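Long-range contacts in beta-lactamase Rm3 (Uncultured bacterium, PDB 5IQK), which hydrolyses the amide bond of beta-lactam antibiotics as a zinc-dependent subclass B3 metallo-beta-lactamase, and so probably confers antibiotic resistance: residues L173-A178 / C216-S221; R18-T23 / G239-F244; L105-G110 / P123-V128; K71-S76 / A95-S100. One frame throughout, in Å; residues are numbered along the deposited sequence.

Contact 1 of 4, residues L173-A178 / C216-S221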
# COMPACT_ATOMS: atom_id res chain seq x y z
N LEU A 173 13.15 -11.92 8.64
CA LEU A 173 13.25 -10.48 8.54
C LEU A 173 11.88 -9.85 8.76
O LEU A 173 10.85 -10.47 8.49
CB LEU A 173 13.81 -10.07 7.18
CG LEU A 173 15.28 -10.42 6.94
CD1 LEU A 173 15.71 -9.90 5.59
CD2 LEU A 173 16.15 -9.87 8.05
N ASN A 174 11.88 -8.63 9.28
CA ASN A 174 10.65 -7.87 9.45
C ASN A 174 10.28 -7.12 8.18
O ASN A 174 11.05 -6.28 7.69
CB ASN A 174 10.78 -6.90 10.63
CG ASN A 174 11.07 -7.61 11.93
OD1 ASN A 174 10.39 -8.57 12.28
ND2 ASN A 174 12.10 -7.16 12.64
N MET A 175 9.11 -7.43 7.64
CA MET A 175 8.64 -6.83 6.40
C MET A 175 7.65 -5.73 6.73
O MET A 175 6.86 -5.84 7.67
CB MET A 175 7.97 -7.86 5.50
CG MET A 175 8.70 -9.20 5.46
SD MET A 175 10.37 -9.10 4.79
CE MET A 175 9.99 -8.94 3.04
N VAL A 176 7.70 -4.67 5.95
CA VAL A 176 6.80 -3.54 6.14
C VAL A 176 6.24 -3.11 4.80
O VAL A 176 7.00 -2.86 3.87
CB VAL A 176 7.51 -2.34 6.81
CG1 VAL A 176 6.54 -1.15 6.94
CG2 VAL A 176 8.06 -2.73 8.19
N TYR A 177 4.91 -3.03 4.71
CA TYR A 177 4.25 -2.39 3.59
C TYR A 177 3.72 -1.07 4.12
O TYR A 177 2.77 -1.06 4.90
CB TYR A 177 3.11 -3.25 3.03
CG TYR A 177 2.51 -2.74 1.73
CD1 TYR A 177 2.94 -3.24 0.51
CD2 TYR A 177 1.53 -1.75 1.72
CE1 TYR A 177 2.40 -2.79 -0.69
CE2 TYR A 177 0.99 -1.27 0.53
CZ TYR A 177 1.43 -1.80 -0.66
OH TYR A 177 0.89 -1.34 -1.84
N ALA A 178 4.36 0.03 3.74
CA ALA A 178 4.00 1.34 4.29
C ALA A 178 3.04 2.06 3.37
O ALA A 178 3.28 2.19 2.17
CB ALA A 178 5.24 2.19 4.53
N CYS A 216 11.86 -2.85 10.98
CA CYS A 216 11.77 -2.57 9.55
C CYS A 216 12.98 -3.05 8.75
O CYS A 216 13.85 -2.25 8.41
CB CYS A 216 11.58 -1.07 9.36
SG CYS A 216 11.25 -0.51 7.67
N ASP A 217 13.03 -4.33 8.43
CA ASP A 217 14.13 -4.85 7.61
C ASP A 217 13.92 -4.67 6.10
O ASP A 217 14.85 -4.28 5.39
CB ASP A 217 14.37 -6.33 7.91
CG ASP A 217 14.85 -6.55 9.32
OD1 ASP A 217 15.74 -5.78 9.76
OD2 ASP A 217 14.34 -7.48 9.99
N VAL A 218 12.74 -5.01 5.61
CA VAL A 218 12.42 -4.81 4.20
C VAL A 218 11.16 -3.96 4.02
O VAL A 218 10.05 -4.34 4.41
CB VAL A 218 12.23 -6.15 3.44
CG1 VAL A 218 11.90 -5.89 1.97
CG2 VAL A 218 13.49 -7.03 3.56
N LEU A 219 11.35 -2.80 3.41
CA LEU A 219 10.27 -1.85 3.17
C LEU A 219 9.77 -1.88 1.73
O LEU A 219 10.56 -1.81 0.79
CB LEU A 219 10.71 -0.44 3.54
CG LEU A 219 9.74 0.70 3.19
CD1 LEU A 219 8.46 0.53 4.02
CD2 LEU A 219 10.36 2.07 3.43
N ILE A 220 8.45 -1.98 1.58
CA ILE A 220 7.79 -1.68 0.32
C ILE A 220 6.78 -0.56 0.57
O ILE A 220 5.87 -0.69 1.40
CB ILE A 220 7.06 -2.90 -0.27
CG1 ILE A 220 8.01 -4.10 -0.41
CG2 ILE A 220 6.46 -2.54 -1.63
CD1 ILE A 220 7.95 -5.05 0.77
N SER A 221 6.93 0.56 -0.13
CA SER A 221 5.96 1.66 -0.02
C SER A 221 4.87 1.53 -1.08
O SER A 221 5.12 1.05 -2.19
CB SER A 221 6.66 3.02 -0.15
OG SER A 221 7.50 3.02 -1.28

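Contact 2 of 4, residues R18-T23 / G239-F244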
# COMPACT_ATOMS: atom_id res chain seq x y z
N ARG A 18 11.00 -11.81 -6.45
CA ARG A 18 11.01 -12.10 -5.07
C ARG A 18 11.73 -11.05 -4.29
O ARG A 18 12.76 -10.58 -4.67
CB ARG A 18 11.69 -13.45 -4.82
CG ARG A 18 11.96 -13.75 -3.37
CD ARG A 18 12.85 -14.97 -3.22
NE ARG A 18 12.27 -16.03 -2.43
CZ ARG A 18 12.78 -17.23 -2.36
NH1 ARG A 18 13.88 -17.49 -3.03
NH2 ARG A 18 12.24 -18.16 -1.61
N LEU A 19 11.18 -10.68 -3.16
CA LEU A 19 11.80 -9.70 -2.29
C LEU A 19 12.66 -10.38 -1.24
O LEU A 19 13.87 -10.20 -1.19
CB LEU A 19 10.75 -8.83 -1.62
CG LEU A 19 10.13 -7.81 -2.56
CD1 LEU A 19 8.78 -7.37 -1.99
CD2 LEU A 19 11.08 -6.63 -2.71
N PHE A 20 11.99 -11.17 -0.40
CA PHE A 20 12.65 -11.98 0.61
C PHE A 20 11.74 -13.12 1.02
O PHE A 20 10.57 -12.90 1.33
CB PHE A 20 13.03 -11.14 1.83
CG PHE A 20 13.85 -11.89 2.83
CD1 PHE A 20 13.26 -12.42 3.97
CD2 PHE A 20 15.21 -12.08 2.63
CE1 PHE A 20 14.01 -13.12 4.90
CE2 PHE A 20 15.97 -12.79 3.55
CZ PHE A 20 15.37 -13.31 4.68
N GLY A 21 12.27 -14.34 0.99
CA GLY A 21 11.52 -15.51 1.39
C GLY A 21 10.23 -15.70 0.63
O GLY A 21 10.22 -15.80 -0.59
N ASN A 22 9.12 -15.70 1.35
CA ASN A 22 7.81 -15.92 0.75
C ASN A 22 7.11 -14.62 0.34
O ASN A 22 5.92 -14.62 0.08
CB ASN A 22 6.91 -16.72 1.70
CG ASN A 22 6.69 -16.01 3.03
OD1 ASN A 22 7.59 -15.36 3.56
ND2 ASN A 22 5.48 -16.12 3.57
N THR A 23 7.86 -13.52 0.32
CA THR A 23 7.31 -12.21 -0.06
C THR A 23 7.74 -11.81 -1.47
O THR A 23 8.93 -11.72 -1.75
CB THR A 23 7.74 -11.11 0.93
OG1 THR A 23 7.29 -11.43 2.26
CG2 THR A 23 7.16 -9.73 0.51
N GLY A 239 23.59 -8.34 -6.47
CA GLY A 239 23.67 -8.18 -5.03
C GLY A 239 22.80 -9.14 -4.22
O GLY A 239 23.03 -9.33 -3.03
N GLY A 240 21.79 -9.72 -4.85
CA GLY A 240 20.90 -10.61 -4.13
C GLY A 240 19.89 -9.89 -3.25
O GLY A 240 19.64 -8.68 -3.40
N SER A 241 19.30 -10.64 -2.32
CA SER A 241 18.24 -10.10 -1.46
C SER A 241 18.75 -9.03 -0.51
O SER A 241 17.96 -8.21 -0.01
CB SER A 241 17.58 -11.24 -0.67
OG SER A 241 18.45 -11.74 0.33
N ASP A 242 20.06 -9.03 -0.24
CA ASP A 242 20.67 -8.00 0.61
C ASP A 242 20.31 -6.61 0.11
O ASP A 242 20.19 -5.66 0.88
CB ASP A 242 22.19 -8.13 0.64
CG ASP A 242 22.69 -9.10 1.70
OD1 ASP A 242 21.88 -9.54 2.55
OD2 ASP A 242 23.90 -9.39 1.70
N ALA A 243 20.16 -6.50 -1.20
CA ALA A 243 19.86 -5.22 -1.82
C ALA A 243 18.53 -4.63 -1.35
O ALA A 243 18.36 -3.41 -1.41
CB ALA A 243 19.85 -5.37 -3.33
N PHE A 244 17.60 -5.48 -0.91
CA PHE A 244 16.29 -5.00 -0.46
C PHE A 244 16.25 -4.75 1.04
O PHE A 244 15.29 -4.19 1.55
CB PHE A 244 15.20 -6.00 -0.84
CG PHE A 244 15.03 -6.17 -2.31
CD1 PHE A 244 14.55 -5.14 -3.09
CD2 PHE A 244 15.35 -7.38 -2.92
CE1 PHE A 244 14.40 -5.30 -4.45
CE2 PHE A 244 15.21 -7.54 -4.29
CZ PHE A 244 14.73 -6.48 -5.06

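Contact 3 of 4, residues L105-G110 / P123-V128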
# COMPACT_ATOMS: atom_id res chain seq x y z
N LEU A 105 -15.31 2.30 3.78
CA LEU A 105 -16.41 3.13 3.29
C LEU A 105 -16.15 3.53 1.85
O LEU A 105 -17.07 3.48 1.02
CB LEU A 105 -16.59 4.37 4.16
CG LEU A 105 -17.09 4.16 5.59
CD1 LEU A 105 -17.06 5.48 6.33
CD2 LEU A 105 -18.49 3.56 5.57
N ASP A 106 -14.92 3.92 1.54
CA ASP A 106 -14.56 4.23 0.15
C ASP A 106 -14.73 3.01 -0.75
O ASP A 106 -15.33 3.09 -1.82
CB ASP A 106 -13.11 4.72 0.03
CG ASP A 106 -12.81 5.95 0.87
OD1 ASP A 106 -13.76 6.63 1.30
OD2 ASP A 106 -11.61 6.22 1.09
N LEU A 107 -14.18 1.87 -0.31
CA LEU A 107 -14.22 0.65 -1.11
C LEU A 107 -15.64 0.21 -1.42
O LEU A 107 -15.94 -0.20 -2.55
CB LEU A 107 -13.48 -0.48 -0.39
CG LEU A 107 -11.98 -0.62 -0.66
CD1 LEU A 107 -11.21 0.68 -0.37
CD2 LEU A 107 -11.43 -1.78 0.16
N ALA A 108 -16.52 0.33 -0.43
CA ALA A 108 -17.90 -0.12 -0.57
C ALA A 108 -18.70 0.70 -1.59
O ALA A 108 -19.61 0.18 -2.24
CB ALA A 108 -18.61 -0.09 0.79
N SER A 109 -18.34 1.97 -1.76
CA SER A 109 -19.07 2.83 -2.67
C SER A 109 -18.29 3.09 -3.95
O SER A 109 -18.84 3.60 -4.93
CB SER A 109 -19.41 4.16 -2.00
OG SER A 109 -18.23 4.87 -1.67
N GLY A 110 -17.01 2.74 -3.94
CA GLY A 110 -16.15 2.97 -5.08
C GLY A 110 -15.80 4.44 -5.25
O GLY A 110 -15.44 4.89 -6.34
N PRO A 123 -11.80 9.66 -10.09
CA PRO A 123 -12.93 8.94 -10.68
C PRO A 123 -13.51 7.90 -9.74
O PRO A 123 -12.82 7.46 -8.82
CB PRO A 123 -12.31 8.25 -11.91
CG PRO A 123 -10.95 8.86 -12.10
CD PRO A 123 -10.52 9.32 -10.74
N LYS A 124 -14.76 7.51 -9.96
CA LYS A 124 -15.34 6.37 -9.24
C LYS A 124 -14.64 5.09 -9.72
O LYS A 124 -14.12 5.06 -10.83
CB LYS A 124 -16.84 6.26 -9.47
CG LYS A 124 -17.63 7.48 -9.01
CD LYS A 124 -19.11 7.36 -9.32
CE LYS A 124 -19.84 8.66 -8.99
NZ LYS A 124 -21.33 8.52 -8.95
N TYR A 125 -14.65 4.05 -8.89
CA TYR A 125 -14.08 2.75 -9.27
C TYR A 125 -15.02 1.60 -8.84
O TYR A 125 -15.97 1.83 -8.08
CB TYR A 125 -12.67 2.58 -8.70
CG TYR A 125 -12.54 2.66 -7.18
CD1 TYR A 125 -12.80 1.55 -6.38
CD2 TYR A 125 -12.11 3.82 -6.57
CE1 TYR A 125 -12.66 1.61 -4.99
CE2 TYR A 125 -11.97 3.91 -5.18
CZ TYR A 125 -12.25 2.80 -4.40
OH TYR A 125 -12.10 2.87 -3.03
N PRO A 126 -14.76 0.37 -9.31
CA PRO A 126 -15.68 -0.72 -8.97
C PRO A 126 -15.80 -0.99 -7.47
O PRO A 126 -14.78 -1.19 -6.81
CB PRO A 126 -15.07 -1.93 -9.69
CG PRO A 126 -14.35 -1.34 -10.85
CD PRO A 126 -13.77 -0.06 -10.32
N PRO A 127 -17.03 -0.97 -6.94
CA PRO A 127 -17.22 -1.18 -5.50
C PRO A 127 -16.79 -2.58 -5.06
O PRO A 127 -16.99 -3.56 -5.79
CB PRO A 127 -18.74 -1.00 -5.32
CG PRO A 127 -19.16 -0.16 -6.50
CD PRO A 127 -18.29 -0.66 -7.63
N VAL A 128 -16.22 -2.68 -3.86
CA VAL A 128 -15.80 -3.96 -3.32
C VAL A 128 -16.95 -4.50 -2.50
O VAL A 128 -17.47 -3.81 -1.61
CB VAL A 128 -14.54 -3.85 -2.46
CG1 VAL A 128 -14.18 -5.23 -1.91
CG2 VAL A 128 -13.39 -3.29 -3.28
O HOH W 1 -18.49 3.32 -7.76
O HOH W 2 -12.91 7.13 -6.36

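Contact 4 of 4, residues K71-S76 / A95-S100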
# COMPACT_ATOMS: atom_id res chain seq x y z
N LYS A 71 -6.10 -16.04 -0.51
CA LYS A 71 -7.21 -16.25 0.42
C LYS A 71 -7.53 -15.00 1.23
O LYS A 71 -8.55 -14.93 1.90
CB LYS A 71 -6.91 -17.43 1.33
CG LYS A 71 -6.82 -18.72 0.51
CD LYS A 71 -6.86 -19.98 1.33
CE LYS A 71 -6.64 -21.19 0.42
NZ LYS A 71 -7.32 -21.00 -0.90
N LEU A 72 -6.65 -14.00 1.16
CA LEU A 72 -6.88 -12.73 1.84
C LEU A 72 -6.24 -11.60 1.05
O LEU A 72 -5.09 -11.72 0.63
CB LEU A 72 -6.31 -12.76 3.26
CG LEU A 72 -6.45 -11.50 4.12
CD1 LEU A 72 -7.90 -11.10 4.35
CD2 LEU A 72 -5.72 -11.69 5.43
N ILE A 73 -6.99 -10.52 0.85
CA ILE A 73 -6.48 -9.33 0.17
C ILE A 73 -6.51 -8.16 1.15
O ILE A 73 -7.53 -7.92 1.80
CB ILE A 73 -7.33 -8.98 -1.06
CG1 ILE A 73 -7.37 -10.16 -2.04
CG2 ILE A 73 -6.82 -7.69 -1.72
CD1 ILE A 73 -8.34 -9.97 -3.18
N LEU A 74 -5.39 -7.46 1.27
CA LEU A 74 -5.28 -6.32 2.18
C LEU A 74 -5.22 -5.01 1.42
O LEU A 74 -4.68 -4.93 0.33
CB LEU A 74 -4.04 -6.44 3.06
CG LEU A 74 -3.91 -7.82 3.73
CD1 LEU A 74 -2.65 -7.89 4.56
CD2 LEU A 74 -5.14 -8.13 4.57
N ASN A 75 -5.79 -3.97 2.01
CA ASN A 75 -5.79 -2.64 1.42
C ASN A 75 -4.94 -1.67 2.26
O ASN A 75 -4.86 -1.80 3.48
CB ASN A 75 -7.22 -2.11 1.30
CG ASN A 75 -7.27 -0.66 0.86
OD1 ASN A 75 -7.73 0.22 1.61
ND2 ASN A 75 -6.78 -0.38 -0.34
N SER A 76 -4.29 -0.73 1.59
CA SER A 76 -3.57 0.34 2.28
C SER A 76 -4.50 1.54 2.48
O SER A 76 -4.81 1.91 3.62
CB SER A 76 -2.33 0.75 1.50
OG SER A 76 -2.68 1.11 0.17
N ALA A 95 -11.55 -14.12 -2.41
CA ALA A 95 -10.96 -13.76 -1.12
C ALA A 95 -11.68 -12.58 -0.48
O ALA A 95 -12.21 -11.72 -1.18
CB ALA A 95 -9.48 -13.42 -1.29
N LEU A 96 -11.69 -12.54 0.85
CA LEU A 96 -12.15 -11.35 1.56
C LEU A 96 -11.12 -10.24 1.47
O LEU A 96 -9.93 -10.52 1.35
CB LEU A 96 -12.45 -11.66 3.02
CG LEU A 96 -13.68 -12.53 3.22
CD1 LEU A 96 -13.67 -13.14 4.61
CD2 LEU A 96 -14.92 -11.68 3.00
N VAL A 97 -11.59 -9.00 1.53
CA VAL A 97 -10.71 -7.84 1.53
C VAL A 97 -10.71 -7.17 2.90
O VAL A 97 -11.77 -6.89 3.46
CB VAL A 97 -11.13 -6.80 0.46
CG1 VAL A 97 -10.37 -5.51 0.64
CG2 VAL A 97 -10.90 -7.35 -0.95
N ALA A 98 -9.53 -6.93 3.46
CA ALA A 98 -9.44 -6.24 4.74
C ALA A 98 -8.99 -4.80 4.55
O ALA A 98 -8.02 -4.53 3.84
CB ALA A 98 -8.50 -6.97 5.69
N ALA A 99 -9.70 -3.88 5.18
CA ALA A 99 -9.40 -2.45 5.07
C ALA A 99 -9.82 -1.76 6.34
O ALA A 99 -10.62 -2.30 7.11
CB ALA A 99 -10.11 -1.85 3.88
N SER A 100 -9.30 -0.56 6.57
CA SER A 100 -9.70 0.22 7.75
C SER A 100 -11.18 0.58 7.68
O SER A 100 -11.77 0.58 6.60
CB SER A 100 -8.86 1.49 7.86
OG SER A 100 -9.19 2.40 6.82
O HOH W 3 -7.35 0.20 4.49

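Contact 1 of 4, residues L173-A178 / C216-S221
V176 lies between V218 and I220 of the parallel neighbour, giving its N to V218 O and taking I220 N on its own O at 2.8 Å, the latter bond nearly straight at 175°. A178 N continues the ladder to I220 O. At the opening of strand 218-221, N174 O accepts two amides, V218 N at 3.0 Å and, through a more bent bond, D217 N. The carboxylate of D217 returns the grip: OD2 takes N174 N at 2.8 Å on its anti side, so the backbone of N174 is held through both its N and its O. CA-H...O contacts run between these bonds, the shortest from Y177 CA to I220 O at 3.2 Å.

The two strands are the ends of a beta-alpha-beta crossover, with helix 200-212 in the connection, and they lie at one side of a mixed sheet of the alpha-beta/beta-alpha sandwich of metallo-beta-lactamases.

Side chains meet on both faces. On the face of M175, Y177, V218 and I220, the methionine chain bends at chi2 and chi3 (-63° and -76°), which curls CE back to V218 CB at 3.6 Å. I220 O sits over one face of the Y177 ring, whose OH reaches D46. On the other face, L219 CD1 meets A178 CB at 3.7 Å and also V176 CG1. V176 CG2 touches C216 SG, the sulfur of the disulfide to C250, at 3.9 Å, beside helix 249-269.

Contact 2 of 4, residues R18-T23 / G239-F244
A classic beta bulge, L19 and F20 opposite T23, and the type II' turn F20-T23 shape one side of this contact; its L19 side chain packs on F244 in the short 3-10 segment 241-244, between helices 229-239 and 249-269. Strand 17-20, at one edge of the seven-stranded sheet, is thus covered by a connection near the C-terminal end of the chain.

L19 CD2 stands over one face of the F244 ring, 3.9 Å from its centroid and 16° off the normal, a CH-pi contact displaced a little toward the rim. The phenyl is brought there by chi1 of -64°, with CG beside its own backbone N. L19 O approaches the same ring at CD2, 3.6 Å away, and also lies 3.9 Å from S241 CB. L229 and S236 of helix 229-239 pack on F244 as well.

The F20 ring turns toward strand 171-178, where it meets L173 and M175, and offers its edge to S241: OG lies near the ring plane, 4.0 Å from CD2. R18, just before the turn, folds its guanidinium back on G21, whose positive phi suits the sharp reversal. R18 NE bonds G21 O at 2.8 Å, in the carbonyl plane and on a lone pair.

Contact 3 of 4, residues L105-G110 / P123-V128
A helix C-terminus is tied here to the loop that leads into strand 131-133: the last turn of helix 101-109 and G110 pack against P123-V128 by two backbone hydrogen bonds and a tyrosine ring. V128 N bonds L107 O at 2.8 Å, coming from above the carbonyl plane, while Y125 N meets G110 O at 2.8 Å in plane, on a lone pair.

Y125 turns its ring beneath G110, CG set between its backbone N and carbonyl carbon (chi1 59°). G110 CA lies over the face, 3.8 Å from the centroid, in a CH-pi contact, and G110 O overhangs the rim of that face. Without a side chain, G110 can also bring CA within 3.2 Å of Y125 O. The phenol runs back along the last helical turn, its OH near D106 and bonded to G78 O, and L107 CD1 rests 3.6 Å from Y125 OH. L107 and V128 run side by side, CG to CG2 4.0 Å. Water 1 bridges S109 O and Y125 O, donating to each at 2.9 Å.

G110, the first residue beyond the helix, ends it with a positive phi; the loop it receives lies against helices 80-83 and 86-93, the former carrying the zinc ligands D81 and H82 of the metallo-beta-lactamase fold.

Contact 4 of 4, residues K71-S76 / A95-S100
Strands 71-74 and 96-99 run parallel, their axes 4.7 Å apart at closest approach and 32° from each other, and are joined where I73 gives N to L96 O and takes A98 N on its O at 2.8 Å; N75 N then bonds A98 O at 2.9 Å. V97 CA adds a CA-H...O contact to I73 O.

I73 and V97 share one face of the sheet and cross obliquely, with I73 CB 3.9 Å from V97 CG2. A95 CB closes the start of the pair under I73 CG1, 4.0 Å away, and lies against the K71 carbonyl. This face is covered by helix 86-93, which supplies L86, L89 and S93 to I73 and belongs to the connection between the two strands: a beta-alpha-beta crossover within the seven-stranded sheet of the metallo-beta-lactamase fold. On the face of L72, L74 and A98, L74 CD2 touches A98 CB at 3.7 Å, and F140 of strand 139-142 packs on both L72 and A98.

Past the strand end, N75 CB lies 3.9 Å from A99 CB; with CG anti to the backbone N (chi1 173°) the amide continues to H77 O, the backbone oxygen of a zinc ligand, through ND2. Water 3 lies between the two strand exits, accepting from S100 N at 3.0 Å and within hydrogen-bonding distance of N75 OD1. S100 is the N-cap of helix 101-109, its OG bonded to A103 N.

Contacts 4, 3 and 1 follow one another along the chain, all enclosed by the loop that contact 2 closes between residues 18-23 and 239-244. Contacts 3 and 4 have centres about 14 Å apart and touch through L107 and V128 on V97, helix 101-109 following directly on strand 96-99. Contacts 1 and 2, their centres about 11 Å apart, meet where M175 packs on T23 and I220 on L19. Contact 1 belongs to the five-stranded sheet, contact 4 to the seven-stranded one, which contact 2 also reaches; Y177 against S76 joins contacts 1 and 4, consistent with this family's two-sheet sandwich. The zinc sites of H77, H79, H155 and of D81, H82, H223 lie in loops and a short helix.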